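Local coordinates for protein CTD kinase subunit gamma (Schizosaccharomyces pombe, PDB 5CE7) that probably serves as the gamma subunit of a CTDK kinase complex that hyperphosphorylates the RNA polymerase II C-terminal repeats and supports transcript elongation and 3'-end processing, at residues A[46-57]-A[87-97]. Sequence-based numbering, arbitrary orientation.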
ATOM      1  N   TRP A  46       1.866  -7.994  -0.694  1.00  9.58           N
ATOM      2  CA  TRP A  46       0.811  -8.664  -1.471  1.00 14.96           C
ATOM      3  C   TRP A  46       0.327  -9.986  -0.866  1.00 17.13           C
ATOM      4  O   TRP A  46      -0.851 -10.337  -0.998  1.00 17.40           O
ATOM      5  CB  TRP A  46       1.214  -8.833  -2.945  1.00 16.24           C
ATOM      6  CG  TRP A  46       0.881  -7.593  -3.729  1.00 16.35           C
ATOM      7  CD1 TRP A  46       1.726  -6.581  -4.065  1.00 17.58           C
ATOM      8  CD2 TRP A  46      -0.418  -7.212  -4.211  1.00 17.71           C
ATOM      9  NE1 TRP A  46       1.037  -5.592  -4.740  1.00 19.45           N
ATOM     10  CE2 TRP A  46      -0.274  -5.963  -4.850  1.00 20.61           C
ATOM     11  CE3 TRP A  46      -1.678  -7.812  -4.165  1.00 20.32           C
ATOM     12  CZ2 TRP A  46      -1.359  -5.301  -5.450  1.00 20.77           C
ATOM     13  CZ3 TRP A  46      -2.756  -7.148  -4.759  1.00 25.00           C
ATOM     14  CH2 TRP A  46      -2.585  -5.908  -5.397  1.00 22.32           C
ATOM     15  N   GLU A  47       1.224 -10.711  -0.202  1.00 12.84           N
ATOM     16  CA  GLU A  47       0.826 -11.926   0.510  1.00 12.62           C
ATOM     17  C   GLU A  47      -0.212 -11.599   1.590  1.00 13.58           C
ATOM     18  O   GLU A  47      -1.187 -12.331   1.782  1.00 17.91           O
ATOM     19  CB  GLU A  47       2.046 -12.592   1.154  1.00 15.24           C
ATOM     20  CG  GLU A  47       1.751 -13.919   1.845  1.00 18.93           C
ATOM     21  CD  GLU A  47       2.999 -14.535   2.485  1.00 16.80           C
ATOM     22  OE1 GLU A  47       4.037 -13.849   2.517  1.00 12.74           O
ATOM     23  OE2 GLU A  47       2.924 -15.693   2.963  1.00 17.15           O
ATOM     24  N   GLU A  48       0.026 -10.518   2.320  1.00 13.55           N
ATOM     25  CA  GLU A  48      -0.881 -10.095   3.385  1.00 15.40           C
ATOM     26  C   GLU A  48      -2.179  -9.513   2.810  1.00 12.87           C
ATOM     27  O   GLU A  48      -3.251  -9.700   3.379  1.00 14.40           O
ATOM     28  CB  GLU A  48      -0.203  -9.067   4.297  1.00 21.02           C
ATOM     29  CG  GLU A  48       0.899  -9.638   5.160  1.00 30.69           C
ATOM     30  CD  GLU A  48       0.372 -10.214   6.463  1.00 39.67           C
ATOM     31  OE1 GLU A  48      -0.351  -9.484   7.187  1.00 42.74           O
ATOM     32  OE2 GLU A  48       0.659 -11.398   6.752  1.00 38.65           O
ATOM     33  N   LEU A  49      -2.088  -8.819   1.682  1.00 13.54           N
ATOM     34  CA  LEU A  49      -3.305  -8.365   0.979  1.00 15.31           C
ATOM     35  C   LEU A  49      -4.204  -9.530   0.582  1.00 18.67           C
ATOM     36  O   LEU A  49      -5.406  -9.528   0.854  1.00 23.04           O
ATOM     37  CB  LEU A  49      -2.958  -7.567  -0.285  1.00 16.21           C
ATOM     38  CG  LEU A  49      -2.560  -6.106  -0.105  1.00 24.58           C
ATOM     39  CD1 LEU A  49      -1.693  -6.018   1.090  1.00 31.47           C
ATOM     40  CD2 LEU A  49      -1.815  -5.579  -1.318  1.00 21.56           C
ATOM     41  N   GLU A  50      -3.610 -10.528  -0.065  1.00 14.78           N
ATOM     42  CA  GLU A  50      -4.357 -11.667  -0.606  1.00 21.29           C
ATOM     43  C   GLU A  50      -5.087 -12.486   0.438  1.00 21.96           C
ATOM     44  O   GLU A  50      -6.169 -13.008   0.184  1.00 25.41           O
ATOM     45  CB  GLU A  50      -3.422 -12.602  -1.376  1.00 29.62           C
ATOM     46  CG  GLU A  50      -3.652 -12.604  -2.855  1.00 42.53           C
ATOM     47  CD  GLU A  50      -3.249 -11.299  -3.476  1.00 50.54           C
ATOM     48  OE1 GLU A  50      -2.125 -10.842  -3.180  1.00 57.42           O
ATOM     49  OE2 GLU A  50      -4.052 -10.727  -4.244  1.00 49.81           O
ATOM     50  N   SER A  51      -4.483 -12.624   1.608  1.00 23.61           N
ATOM     51  CA  SER A  51      -5.047 -13.489   2.633  1.00 22.64           C
ATOM     52  C   SER A  51      -5.706 -12.702   3.757  1.00 19.87           C
ATOM     53  O   SER A  51      -6.268 -13.294   4.681  1.00 21.46           O
ATOM     54  CB  SER A  51      -3.970 -14.442   3.184  1.00 28.30           C
ATOM     55  OG  SER A  51      -2.940 -13.727   3.848  1.00 33.05           O
ATOM     56  N   GLY A  52      -5.661 -11.374   3.667  1.00 18.82           N
ATOM     57  CA  GLY A  52      -6.177 -10.519   4.728  1.00 17.10           C
ATOM     58  C   GLY A  52      -7.665 -10.230   4.612  1.00 15.19           C
ATOM     59  O   GLY A  52      -8.241 -10.273   3.516  1.00 14.55           O
ATOM     60  N   SER A  53      -8.281  -9.938   5.756  1.00 17.70           N
ATOM     61  CA  SER A  53      -9.646  -9.418   5.820  1.00 19.44           C
ATOM     62  C   SER A  53      -9.686  -8.059   5.143  1.00 14.15           C
ATOM     63  O   SER A  53      -8.644  -7.468   4.875  1.00 14.14           O
ATOM     64  CB  SER A  53     -10.084  -9.261   7.275  1.00 18.22           C
ATOM     65  OG  SER A  53      -9.317  -8.264   7.933  1.00 14.77           O
ATOM     66  N   PHE A  54     -10.881  -7.550   4.873  1.00 14.39           N
ATOM     67  CA  PHE A  54     -10.984  -6.202   4.320  1.00 16.51           C
ATOM     68  C   PHE A  54     -10.419  -5.147   5.271  1.00 13.05           C
ATOM     69  O   PHE A  54      -9.861  -4.153   4.824  1.00 13.74           O
ATOM     70  CB  PHE A  54     -12.427  -5.872   3.894  1.00 12.61           C
ATOM     71  CG  PHE A  54     -12.835  -6.545   2.628  1.00 12.79           C
ATOM     72  CD1 PHE A  54     -13.774  -7.577   2.638  1.00 13.47           C
ATOM     73  CD2 PHE A  54     -12.231  -6.191   1.427  1.00 14.41           C
ATOM     74  CE1 PHE A  54     -14.130  -8.216   1.464  1.00 16.09           C
ATOM     75  CE2 PHE A  54     -12.592  -6.817   0.238  1.00 16.04           C
ATOM     76  CZ  PHE A  54     -13.540  -7.829   0.256  1.00 17.04           C
ATOM     77  N   ASN A  55     -10.555  -5.356   6.577  1.00 12.41           N
ATOM     78  CA  ASN A  55      -9.945  -4.413   7.518  1.00 14.98           C
ATOM     79  C   ASN A  55      -8.418  -4.402   7.381  1.00 16.23           C
ATOM     80  O   ASN A  55      -7.805  -3.349   7.336  1.00 11.47           O
ATOM     81  CB  ASN A  55     -10.359  -4.704   8.967  1.00 15.50           C
ATOM     82  CG  ASN A  55      -9.969  -3.571   9.923  1.00 14.66           C
ATOM     83  OD1 ASN A  55     -10.559  -2.497   9.894  1.00 15.74           O
ATOM     84  ND2 ASN A  55      -8.981  -3.819  10.772  1.00 12.12           N
ATOM     85  N   THR A  56      -7.815  -5.586   7.298  1.00 15.90           N
ATOM     86  CA  THR A  56      -6.370  -5.716   7.103  1.00 11.95           C
ATOM     87  C   THR A  56      -5.921  -5.107   5.774  1.00 10.88           C
ATOM     88  O   THR A  56      -4.885  -4.465   5.688  1.00 10.85           O
ATOM     89  CB  THR A  56      -5.952  -7.213   7.178  1.00 18.20           C
ATOM     90  OG1 THR A  56      -6.142  -7.687   8.519  1.00 18.29           O
ATOM     91  CG2 THR A  56      -4.485  -7.414   6.783  1.00 19.37           C
ATOM     92  N   ARG A  57      -6.718  -5.306   4.732  1.00 12.79           N
ATOM     93  CA  ARG A  57      -6.381  -4.764   3.431  1.00 14.20           C
ATOM     94  C   ARG A  57      -6.333  -3.238   3.427  1.00 10.22           C
ATOM     95  O   ARG A  57      -5.451  -2.643   2.822  1.00 16.10           O
ATOM     96  CB  ARG A  57      -7.315  -5.343   2.368  1.00 18.20           C
ATOM     97  CG  ARG A  57      -6.877  -6.769   1.997  1.00 25.27           C
ATOM     98  CD  ARG A  57      -8.016  -7.760   1.925  1.00 32.00           C
ATOM     99  NE  ARG A  57      -8.654  -7.696   0.632  1.00 30.14           N
ATOM    100  CZ  ARG A  57      -8.817  -8.721  -0.199  1.00 28.51           C
ATOM    101  NH1 ARG A  57      -8.403  -9.937   0.119  1.00 34.86           N
ATOM    102  NH2 ARG A  57      -9.415  -8.513  -1.369  1.00 19.05           N
ATOM    103  N   ASP A  87       1.467  -0.776  -9.723  1.00 15.17           N
ATOM    104  CA  ASP A  87       0.407  -1.673  -9.268  1.00 17.64           C
ATOM    105  C   ASP A  87      -0.790  -0.975  -8.642  1.00 16.37           C
ATOM    106  O   ASP A  87      -1.614  -1.634  -8.009  1.00 18.39           O
ATOM    107  CB  ASP A  87       0.961  -2.708  -8.276  1.00 16.78           C
ATOM    108  CG  ASP A  87       1.980  -3.646  -8.913  1.00 23.51           C
ATOM    109  OD1 ASP A  87       2.106  -3.648 -10.152  1.00 25.37           O
ATOM    110  OD2 ASP A  87       2.648  -4.387  -8.176  1.00 23.47           O
ATOM    111  N   ILE A  88      -0.895   0.341  -8.807  1.00 18.59           N
ATOM    112  CA  ILE A  88      -1.922   1.107  -8.079  1.00 19.44           C
ATOM    113  C   ILE A  88      -3.353   0.633  -8.333  1.00 18.16           C
ATOM    114  O   ILE A  88      -4.156   0.552  -7.404  1.00 18.29           O
ATOM    115  CB  ILE A  88      -1.811   2.647  -8.291  1.00 18.64           C
ATOM    116  CG1 ILE A  88      -2.746   3.398  -7.327  1.00 21.86           C
ATOM    117  CG2 ILE A  88      -2.122   3.031  -9.739  1.00 16.17           C
ATOM    118  CD1 ILE A  88      -2.468   3.136  -5.835  1.00 22.29           C
ATOM    119  N   CYS A  89      -3.680   0.307  -9.576  1.00 17.90           N
ATOM    120  CA  CYS A  89      -5.035  -0.148  -9.866  1.00 20.06           C
ATOM    121  C   CYS A  89      -5.281  -1.561  -9.332  1.00 19.70           C
ATOM    122  O   CYS A  89      -6.387  -1.875  -8.896  1.00 17.63           O
ATOM    123  CB  CYS A  89      -5.367  -0.032 -11.362  1.00 23.44           C
ATOM    124  SG  CYS A  89      -5.580   1.695 -11.914  1.00 30.53           S
ATOM    125  N   LYS A  90      -4.255  -2.406  -9.343  1.00 16.22           N
ATOM    126  CA  LYS A  90      -4.369  -3.715  -8.697  1.00 19.63           C
ATOM    127  C   LYS A  90      -4.643  -3.555  -7.205  1.00 16.48           C
ATOM    128  O   LYS A  90      -5.484  -4.252  -6.628  1.00 16.32           O
ATOM    129  CB  LYS A  90      -3.094  -4.540  -8.913  1.00 24.76           C
ATOM    130  CG  LYS A  90      -2.872  -4.957 -10.361  1.00 35.69           C
ATOM    131  CD  LYS A  90      -1.636  -5.845 -10.510  1.00 42.13           C
ATOM    132  CE  LYS A  90      -1.527  -6.422 -11.923  1.00 45.53           C
ATOM    133  NZ  LYS A  90      -0.285  -7.247 -12.103  1.00 46.51           N
ATOM    134  N   LEU A  91      -3.917  -2.632  -6.580  1.00 19.60           N
ATOM    135  CA  LEU A  91      -4.092  -2.366  -5.166  1.00 15.74           C
ATOM    136  C   LEU A  91      -5.535  -1.954  -4.901  1.00 17.79           C
ATOM    137  O   LEU A  91      -6.161  -2.449  -3.968  1.00 15.77           O
ATOM    138  CB  LEU A  91      -3.116  -1.288  -4.692  1.00 17.87           C
ATOM    139  CG  LEU A  91      -1.657  -1.780  -4.719  1.00 24.48           C
ATOM    140  CD1 LEU A  91      -0.632  -0.644  -4.608  1.00 23.87           C
ATOM    141  CD2 LEU A  91      -1.443  -2.809  -3.612  1.00 21.77           C
ATOM    142  N   VAL A  92      -6.062  -1.050  -5.723  1.00 16.57           N
ATOM    143  CA  VAL A  92      -7.449  -0.617  -5.569  1.00 14.10           C
ATOM    144  C   VAL A  92      -8.431  -1.782  -5.720  1.00 15.67           C
ATOM    145  O   VAL A  92      -9.409  -1.894  -4.976  1.00 16.32           O
ATOM    146  CB  VAL A  92      -7.810   0.526  -6.567  1.00 22.39           C
ATOM    147  CG1 VAL A  92      -9.309   0.767  -6.570  1.00 21.51           C
ATOM    148  CG2 VAL A  92      -7.052   1.804  -6.220  1.00 23.23           C
ATOM    149  N   GLN A  93      -8.181  -2.638  -6.702  1.00 18.88           N
ATOM    150  CA  GLN A  93      -9.059  -3.779  -6.966  1.00 20.81           C
ATOM    151  C   GLN A  93      -9.122  -4.724  -5.764  1.00 18.49           C
ATOM    152  O   GLN A  93     -10.158  -5.316  -5.471  1.00 19.58           O
ATOM    153  CB  GLN A  93      -8.564  -4.543  -8.198  1.00 30.03           C
ATOM    154  CG  GLN A  93      -9.201  -5.914  -8.374  1.00 45.57           C
ATOM    155  CD  GLN A  93      -8.263  -6.925  -9.014  1.00 57.01           C
ATOM    156  OE1 GLN A  93      -7.401  -6.569  -9.825  1.00 62.64           O
ATOM    157  NE2 GLN A  93      -8.417  -8.194  -8.643  1.00 59.67           N
ATOM    158  N   ASN A  94      -7.995  -4.870  -5.081  1.00 16.79           N
ATOM    159  CA  ASN A  94      -7.908  -5.727  -3.904  1.00 16.77           C
ATOM    160  C   ASN A  94      -8.612  -5.108  -2.688  1.00 14.51           C
ATOM    161  O   ASN A  94      -9.372  -5.778  -1.994  1.00 13.50           O
ATOM    162  CB  ASN A  94      -6.440  -6.022  -3.575  1.00 18.06           C
ATOM    163  CG  ASN A  94      -6.282  -6.802  -2.283  1.00 20.26           C
ATOM    164  OD1 ASN A  94      -6.233  -6.227  -1.203  1.00 22.31           O
ATOM    165  ND2 ASN A  94      -6.229  -8.120  -2.395  1.00 21.64           N
ATOM    166  N   VAL A  95      -8.370  -3.823  -2.443  1.00 15.40           N
ATOM    167  CA  VAL A  95      -8.907  -3.167  -1.247  1.00 18.43           C
ATOM    168  C   VAL A  95     -10.389  -2.767  -1.391  1.00 18.98           C
ATOM    169  O   VAL A  95     -11.178  -2.899  -0.445  1.00 16.20           O
ATOM    170  CB  VAL A  95      -8.041  -1.949  -0.854  1.00 20.57           C
ATOM    171  CG1 VAL A  95      -8.563  -1.279   0.435  1.00 19.13           C
ATOM    172  CG2 VAL A  95      -6.590  -2.382  -0.690  1.00 18.98           C
ATOM    173  N   ALA A  96     -10.754  -2.305  -2.584  1.00 17.54           N
ATOM    174  CA  ALA A  96     -12.108  -1.856  -2.881  1.00 18.94           C
ATOM    175  C   ALA A  96     -12.649  -2.562  -4.118  1.00 18.85           C
ATOM    176  O   ALA A  96     -12.807  -1.942  -5.174  1.00 18.44           O
ATOM    177  CB  ALA A  96     -12.124  -0.350  -3.101  1.00 17.72           C
ATOM    178  N   PRO A  97     -12.934  -3.868  -3.997  1.00 18.67           N
ATOM    179  CA  PRO A  97     -13.427  -4.650  -5.140  1.00 19.15           C
ATOM    180  C   PRO A  97     -14.890  -4.356  -5.477  1.00 19.35           C
ATOM    181  O   PRO A  97     -15.562  -3.637  -4.733  1.00 14.95           O
ATOM    182  CB  PRO A  97     -13.296  -6.094  -4.642  1.00 19.23           C
ATOM    183  CG  PRO A  97     -13.487  -5.975  -3.154  1.00 19.26           C
ATOM    184  CD  PRO A  97     -12.771  -4.699  -2.791  1.00 15.68           C
TER
HETATM  185  O   HOH W   1      -6.214  -9.121  -5.440  1.00 29.93           O
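The carbonyl oxygen of Asn94, near the C-terminal end of helix 88-95, is gripped twice by the guanidinium of Arg57: NH2 donates to Asn94 O at 2.8 Å (N-H...O 150°), and NE adds a weak bond at 3.3 Å. The aliphatic chain of Arg57 bends at chi2 and chi3 (84°), which folds the guanidinium over the Asn94 amide. Its plane lies only 22° from that of the amide, and Asn94 ND2 sits over the centre of one guanidinium face. The other end of the group reaches back to its own segment, where NH1 donates weakly to Gly52 O, linking the turn between helices 38-51 and 54-73 to helix 88-95. Replacing Arg57 by alanine removes both donors and would probably leave Asn94 O without these bonds and the Asn94 amide without the flat group that lies against it.

Asn94 enters as a knob among Trp46, Leu49, Glu50 and Arg57. Its OD1 lies 3.7 Å from Leu49 CB, while a water accepts from ND2 and donates to Glu50 OE2, bridging amide and carboxylate. Farther along, Trp46 presents its CH2 edge to Lys90 O at 3.6 Å, and Leu49 CD2 covers a face of the indole while meeting Leu91 CD2 at 3.6 Å. Tyr42 OH joins this end, hydrogen-bonded to both Trp46 NE1 and Asp87 OD2. Beyond the turn, Phe54 CE2 touches Pro97 CG at 3.6 Å. Helices 46-51 and 88-95 approach to 10.6 Å between axes, with one knob-into-hole fit, Asn94 set into a hole built from helix 38-51 and Arg57 of helix 54-73, within the right-handed superhelix of this noncanonical CTD-interacting domain.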